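Local structure of type I modular polyketide synthase (Streptomyces albus subsp. albus, 6IYR) at residues S283-V291 with L403-A413; V211-H219 with E347-T355. The protein probably transfers an extender acyl group, such as malonyl, from coenzyme A to the acyl carrier protein during assembly of the polyketide salinomycin. One frame throughout, in Å; residues are numbered along the deposited sequence.

Interaction 1 (S283-V291 with L403-A413); sequences SVNGPQSTV and LTVGVQETIDA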
# COMPACT_ATOMS: atom_id res chain seq x y z
N SER A 283 0.86 16.97 -5.14
CA SER A 283 1.24 16.12 -4.03
C SER A 283 2.67 16.34 -3.65
O SER A 283 3.50 16.65 -4.50
CB SER A 283 0.93 14.63 -4.36
OG SER A 283 1.90 14.06 -5.18
N VAL A 284 2.92 16.29 -2.35
CA VAL A 284 4.28 16.28 -1.83
C VAL A 284 4.54 14.94 -1.17
O VAL A 284 3.99 14.66 -0.10
CB VAL A 284 4.48 17.37 -0.79
CG1 VAL A 284 5.92 17.41 -0.28
CG2 VAL A 284 4.08 18.71 -1.38
N ASN A 285 5.39 14.14 -1.80
CA ASN A 285 5.58 12.75 -1.44
C ASN A 285 6.88 12.45 -0.70
O ASN A 285 7.03 11.36 -0.18
CB ASN A 285 5.47 11.90 -2.67
CG ASN A 285 4.12 12.04 -3.32
OD1 ASN A 285 3.15 12.34 -2.66
ND2 ASN A 285 4.10 12.02 -4.62
N GLY A 286 7.80 13.41 -0.67
CA GLY A 286 9.10 13.24 -0.01
C GLY A 286 9.85 14.55 -0.11
O GLY A 286 9.45 15.43 -0.84
N PRO A 287 10.92 14.71 0.67
CA PRO A 287 11.64 15.99 0.66
C PRO A 287 12.17 16.42 -0.71
O PRO A 287 12.44 17.60 -0.91
CB PRO A 287 12.82 15.73 1.63
CG PRO A 287 12.95 14.26 1.73
CD PRO A 287 11.59 13.68 1.49
N GLN A 288 12.32 15.50 -1.66
CA GLN A 288 12.73 15.85 -3.04
C GLN A 288 11.83 15.21 -4.08
O GLN A 288 12.28 14.84 -5.17
CB GLN A 288 14.15 15.40 -3.29
CG GLN A 288 15.17 16.14 -2.45
CD GLN A 288 15.70 17.37 -3.15
OE1 GLN A 288 15.67 18.47 -2.60
NE2 GLN A 288 16.16 17.19 -4.39
N SER A 289 10.54 15.15 -3.77
CA SER A 289 9.67 14.35 -4.56
C SER A 289 8.24 14.91 -4.54
O SER A 289 7.56 14.87 -3.52
CB SER A 289 9.79 12.93 -4.01
OG SER A 289 8.89 12.10 -4.65
N THR A 290 7.83 15.53 -5.65
CA THR A 290 6.56 16.22 -5.73
C THR A 290 5.89 15.90 -7.05
O THR A 290 6.55 15.41 -7.98
CB THR A 290 6.72 17.74 -5.71
OG1 THR A 290 7.26 18.15 -6.97
CG2 THR A 290 7.65 18.19 -4.61
N VAL A 291 4.58 16.11 -7.10
CA VAL A 291 3.79 15.90 -8.31
C VAL A 291 3.03 17.20 -8.60
O VAL A 291 2.44 17.81 -7.70
CB VAL A 291 2.84 14.68 -8.17
CG1 VAL A 291 1.99 14.53 -9.43
CG2 VAL A 291 3.63 13.39 -7.96
N LEU A 403 4.61 4.19 -3.29
CA LEU A 403 4.89 5.24 -2.34
C LEU A 403 5.95 4.84 -1.37
O LEU A 403 6.31 5.54 -0.43
CB LEU A 403 3.61 5.59 -1.57
CG LEU A 403 2.68 6.55 -2.32
CD1 LEU A 403 1.41 6.81 -1.52
CD2 LEU A 403 3.42 7.83 -2.58
N THR A 404 6.49 3.68 -1.64
CA THR A 404 7.52 3.11 -0.83
C THR A 404 8.84 3.87 -1.06
O THR A 404 9.50 4.25 -0.09
CB THR A 404 7.47 1.64 -1.23
OG1 THR A 404 7.58 0.79 -0.09
CG2 THR A 404 8.33 1.33 -2.36
N VAL A 405 9.04 4.39 -2.27
CA VAL A 405 10.22 5.24 -2.54
C VAL A 405 10.15 6.57 -1.80
O VAL A 405 11.15 7.08 -1.29
CB VAL A 405 10.36 5.51 -4.05
CG1 VAL A 405 11.46 6.54 -4.31
CG2 VAL A 405 10.66 4.20 -4.77
N GLY A 406 8.96 7.18 -1.78
CA GLY A 406 8.80 8.46 -1.10
C GLY A 406 8.84 8.35 0.41
O GLY A 406 9.40 9.20 1.10
N VAL A 407 8.28 7.27 0.95
CA VAL A 407 8.43 7.05 2.41
C VAL A 407 9.92 6.87 2.75
O VAL A 407 10.45 7.49 3.67
CB VAL A 407 7.62 5.84 2.89
CG1 VAL A 407 7.83 5.57 4.40
CG2 VAL A 407 6.14 6.03 2.57
N GLN A 408 10.61 6.06 1.94
CA GLN A 408 12.02 5.77 2.20
C GLN A 408 12.88 7.03 2.12
O GLN A 408 13.77 7.25 2.96
CB GLN A 408 12.54 4.75 1.18
CG GLN A 408 13.95 4.26 1.48
CD GLN A 408 14.03 3.49 2.79
OE1 GLN A 408 14.59 3.98 3.79
NE2 GLN A 408 13.38 2.36 2.83
N GLU A 409 12.53 7.91 1.19
CA GLU A 409 13.23 9.18 1.05
C GLU A 409 13.04 10.06 2.29
O GLU A 409 13.95 10.76 2.73
CB GLU A 409 12.74 9.90 -0.22
CG GLU A 409 13.41 11.23 -0.53
CD GLU A 409 12.92 11.86 -1.84
OE1 GLU A 409 11.93 12.63 -1.85
OE2 GLU A 409 13.57 11.63 -2.87
N THR A 410 11.83 10.06 2.87
CA THR A 410 11.67 10.88 4.06
C THR A 410 12.27 10.25 5.32
O THR A 410 12.89 10.96 6.12
CB THR A 410 10.25 11.41 4.31
OG1 THR A 410 9.74 10.95 5.55
CG2 THR A 410 9.35 11.14 3.19
N ILE A 411 12.15 8.93 5.45
CA ILE A 411 12.88 8.18 6.49
C ILE A 411 14.35 8.52 6.43
O ILE A 411 14.97 8.81 7.45
CB ILE A 411 12.73 6.65 6.30
CG1 ILE A 411 11.30 6.23 6.54
CG2 ILE A 411 13.69 5.87 7.21
CD1 ILE A 411 11.01 4.77 6.33
N ASP A 412 14.93 8.46 5.24
CA ASP A 412 16.36 8.71 5.11
C ASP A 412 16.72 10.12 5.51
O ASP A 412 17.79 10.36 6.04
CB ASP A 412 16.87 8.44 3.68
CG ASP A 412 16.88 6.95 3.32
OD1 ASP A 412 16.64 6.14 4.21
OD2 ASP A 412 16.97 6.61 2.11
N ALA A 413 15.90 11.09 5.14
CA ALA A 413 16.29 12.46 5.40
C ALA A 413 16.11 12.76 6.88
O ALA A 413 16.77 13.60 7.44
CB ALA A 413 15.47 13.42 4.56
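Glu409 OE1 accepts the backbone N-H of Gln288 at 2.9 Å from N, and the bond is fairly straight at 154°. The N-H comes down on the carboxylate from above, 59° out of its plane. The same oxygen rests against Ser289, with OE1 3.1 Å from CB, and also faces the carbonyl carbon of Gly286, so it sits over the tight turn that joins strands 279-286 and 289-294. Glu409 reaches that turn because CG is anti to its backbone N (chi1 -178°) and the chain runs on extended from there. Its methylene part slides past the ring of Pro287 in the opposite direction, with Pro287 CD 3.7 Å from Glu409 CG. One helical turn later, Ala413 CB touches Pro287 CG at 3.9 Å and extends this apolar flank. Toward the start of helix 404-414 the backbones themselves close in: Gly286 and Gly406 have no side chains, and their CA atoms come within 4.9 Å. Here the hairpin carries a classic beta bulge, Asn285 and Gly286 both facing Ser289. At the bulge residue Asn285, Leu403, in the helix N-cap position, brings CD2 to 4.3 Å from the amide carbon CG. The amide oxygen OD1 is hydrogen-bonded to His219 NE2, while ND2 makes only a weak bond to Ser283 OG, 3.1 Å away. The contact joins the hairpin of the smaller, ferredoxin-like subdomain to a helix of the larger, hydrolase-like one, as in other acyltransferases of this family. Across it the polar link is a single bond from a carboxylate to a main-chain N-H of the turn, so the Gln288 side chain takes no part in it, while glycines and small apolar groups give the close fit around it.

Interaction 2 (V211-H219 with E347-T355); sequences VAPAAVIGH and EVPFLSTVT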
# COMPACT_ATOMS: atom_id res chain seq x y z
N VAL A 211 -1.58 -8.31 12.11
CA VAL A 211 -0.96 -7.00 12.04
C VAL A 211 -2.04 -5.93 12.09
O VAL A 211 -2.64 -5.60 11.08
CB VAL A 211 -0.13 -6.83 10.75
CG1 VAL A 211 0.55 -5.47 10.77
CG2 VAL A 211 0.91 -7.92 10.68
N ALA A 212 -2.31 -5.42 13.28
CA ALA A 212 -3.36 -4.44 13.45
C ALA A 212 -2.77 -3.04 13.23
O ALA A 212 -1.65 -2.75 13.64
CB ALA A 212 -3.97 -4.57 14.84
N PRO A 213 -3.44 -2.20 12.45
CA PRO A 213 -2.75 -0.93 12.25
C PRO A 213 -2.77 -0.06 13.49
O PRO A 213 -3.82 0.16 14.05
CB PRO A 213 -3.53 -0.27 11.10
CG PRO A 213 -4.75 -1.11 10.85
CD PRO A 213 -4.76 -2.27 11.81
N ALA A 214 -1.67 0.64 13.74
CA ALA A 214 -1.66 1.72 14.72
C ALA A 214 -2.12 3.05 14.14
O ALA A 214 -2.48 3.98 14.88
CB ALA A 214 -0.28 1.89 15.30
N ALA A 215 -2.04 3.15 12.82
CA ALA A 215 -2.57 4.31 12.11
C ALA A 215 -2.65 4.02 10.62
O ALA A 215 -2.00 3.09 10.12
CB ALA A 215 -1.71 5.54 12.38
N VAL A 216 -3.54 4.75 9.95
CA VAL A 216 -3.68 4.73 8.50
C VAL A 216 -3.42 6.10 7.86
O VAL A 216 -3.67 7.18 8.43
CB VAL A 216 -5.03 4.19 8.01
CG1 VAL A 216 -5.31 2.78 8.59
CG2 VAL A 216 -6.16 5.14 8.38
N ILE A 217 -2.83 6.05 6.69
CA ILE A 217 -2.61 7.23 5.89
C ILE A 217 -2.99 6.89 4.46
O ILE A 217 -2.75 5.80 3.98
CB ILE A 217 -1.21 7.85 5.99
CG1 ILE A 217 -0.13 6.85 5.62
CG2 ILE A 217 -0.98 8.44 7.37
CD1 ILE A 217 1.23 7.50 5.60
N GLY A 218 -3.59 7.86 3.80
CA GLY A 218 -4.06 7.68 2.44
C GLY A 218 -3.56 8.81 1.56
O GLY A 218 -3.18 9.90 2.05
N HIS A 219 -3.44 8.50 0.28
CA HIS A 219 -2.92 9.42 -0.70
C HIS A 219 -4.02 9.63 -1.74
O HIS A 219 -4.44 8.72 -2.42
CB HIS A 219 -1.62 8.89 -1.31
CG HIS A 219 -0.87 9.90 -2.12
ND1 HIS A 219 -1.40 10.46 -3.26
CD2 HIS A 219 0.39 10.36 -2.02
CE1 HIS A 219 -0.52 11.29 -3.78
NE2 HIS A 219 0.58 11.25 -3.05
N GLU A 347 -12.13 3.97 14.43
CA GLU A 347 -11.55 3.07 15.44
C GLU A 347 -10.05 2.93 15.33
O GLU A 347 -9.41 2.45 16.26
CB GLU A 347 -12.15 1.69 15.30
CG GLU A 347 -13.65 1.68 15.20
CD GLU A 347 -14.18 0.28 14.99
OE1 GLU A 347 -13.38 -0.67 15.16
OE2 GLU A 347 -15.34 0.13 14.58
N VAL A 348 -9.49 3.26 14.17
CA VAL A 348 -8.05 3.28 13.98
C VAL A 348 -7.66 4.71 13.65
O VAL A 348 -8.29 5.35 12.83
CB VAL A 348 -7.58 2.38 12.78
CG1 VAL A 348 -6.07 2.46 12.64
CG2 VAL A 348 -8.01 0.93 12.98
N PRO A 349 -6.62 5.21 14.31
CA PRO A 349 -6.21 6.57 14.06
C PRO A 349 -6.03 6.82 12.54
O PRO A 349 -5.38 6.01 11.84
CB PRO A 349 -4.87 6.65 14.78
CG PRO A 349 -5.03 5.71 15.97
CD PRO A 349 -5.93 4.61 15.48
N PHE A 350 -6.56 7.96 12.08
CA PHE A 350 -6.55 8.37 10.67
C PHE A 350 -5.89 9.74 10.56
O PHE A 350 -6.41 10.75 11.08
CB PHE A 350 -7.99 8.37 10.14
CG PHE A 350 -8.13 8.78 8.69
CD1 PHE A 350 -7.94 10.10 8.30
CD2 PHE A 350 -8.69 7.92 7.78
CE1 PHE A 350 -8.08 10.47 6.96
CE2 PHE A 350 -8.92 8.29 6.46
CZ PHE A 350 -8.62 9.57 6.05
N LEU A 351 -4.68 9.75 10.02
CA LEU A 351 -3.93 10.95 9.84
C LEU A 351 -4.19 11.52 8.43
O LEU A 351 -3.77 10.96 7.44
CB LEU A 351 -2.46 10.71 10.10
CG LEU A 351 -1.53 11.90 9.85
CD1 LEU A 351 -1.99 13.14 10.60
CD2 LEU A 351 -0.10 11.54 10.23
N SER A 352 -4.94 12.61 8.38
CA SER A 352 -5.33 13.23 7.11
C SER A 352 -4.14 13.81 6.40
O SER A 352 -3.36 14.60 6.94
CB SER A 352 -6.36 14.33 7.35
OG SER A 352 -6.75 14.94 6.13
N THR A 353 -4.02 13.43 5.14
CA THR A 353 -3.01 14.06 4.29
C THR A 353 -3.61 15.30 3.61
O THR A 353 -2.92 16.01 2.88
CB THR A 353 -2.52 13.08 3.23
OG1 THR A 353 -3.63 12.58 2.48
CG2 THR A 353 -1.82 11.91 3.90
N VAL A 354 -4.87 15.59 3.92
CA VAL A 354 -5.48 16.87 3.52
C VAL A 354 -5.20 17.95 4.54
O VAL A 354 -4.57 18.97 4.24
CB VAL A 354 -7.00 16.78 3.34
CG1 VAL A 354 -7.57 18.12 2.88
CG2 VAL A 354 -7.35 15.71 2.34
N THR A 355 -5.55 17.68 5.78
CA THR A 355 -5.35 18.67 6.82
C THR A 355 -4.07 18.51 7.54
O THR A 355 -3.68 19.41 8.27
CB THR A 355 -6.45 18.64 7.86
OG1 THR A 355 -6.33 17.43 8.63
CG2 THR A 355 -7.79 18.71 7.16
O HOH W 1 -4.64 9.98 5.21
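Two backbone hydrogen bonds join Val216 to residues 349-351: Val216 N donates to Pro349 O at 2.9 Å, and Leu351 N to Val216 O at 3.2 Å. They bracket Phe350 in a single parallel bridge, the touching parts running 26° apart. A CA-H...O contact, Ala215 CA to Pro349 O at 3.3 Å, adds to it. Farther along, a water replaces direct pairing, accepting from Gly218 N at 2.8 Å and lying close to Leu351 O. Thr353 OG1 then comes within 2.8 Å of Gly218 O.

Apolar contacts split between two groups. Val216 forks: CG1 meets Val348 CG1 at 4.1 Å, the two side chains crossing near a right angle, while CG2 lies obliquely to the Phe350 ring, 3.8 Å from CD2. Ile217 and Leu351 run side by side, Ile217 CG2 3.8 Å from Leu351 CB, and both pack on helix 379-388.

Strand 215-218, bonded to strand 129-132 on its other edge, leads into a Gly218-to-Gly222 GxSxG sequence, consistent with the nucleophile elbow of the hydrolase-like acyltransferase fold.

How the interactions relate
From the N terminus the four segments come in the order 211-219, 283-291, 347-355, 403-413, so the two interactions cross. Interaction 2 closes a loop of 127 residues that contains the whole hairpin of interaction 1. Interaction 1 closes one of 111 residues, which contains segment 347-355. Interaction 2 ties the border strand of the parallel sheet to the chain returning from the inserted smaller subdomain; interaction 1 ties that subdomain back to the helix between strands 393-396 and 419-421. Their centres lie about 17 Å apart, yet they meet at His219, whose NE2 is in hydrogen-bonding contact with Asn285 OD1 and lies 3.6 Å from Ser283 CB, and whose CB packs 3.7 Å from Leu403 CD1.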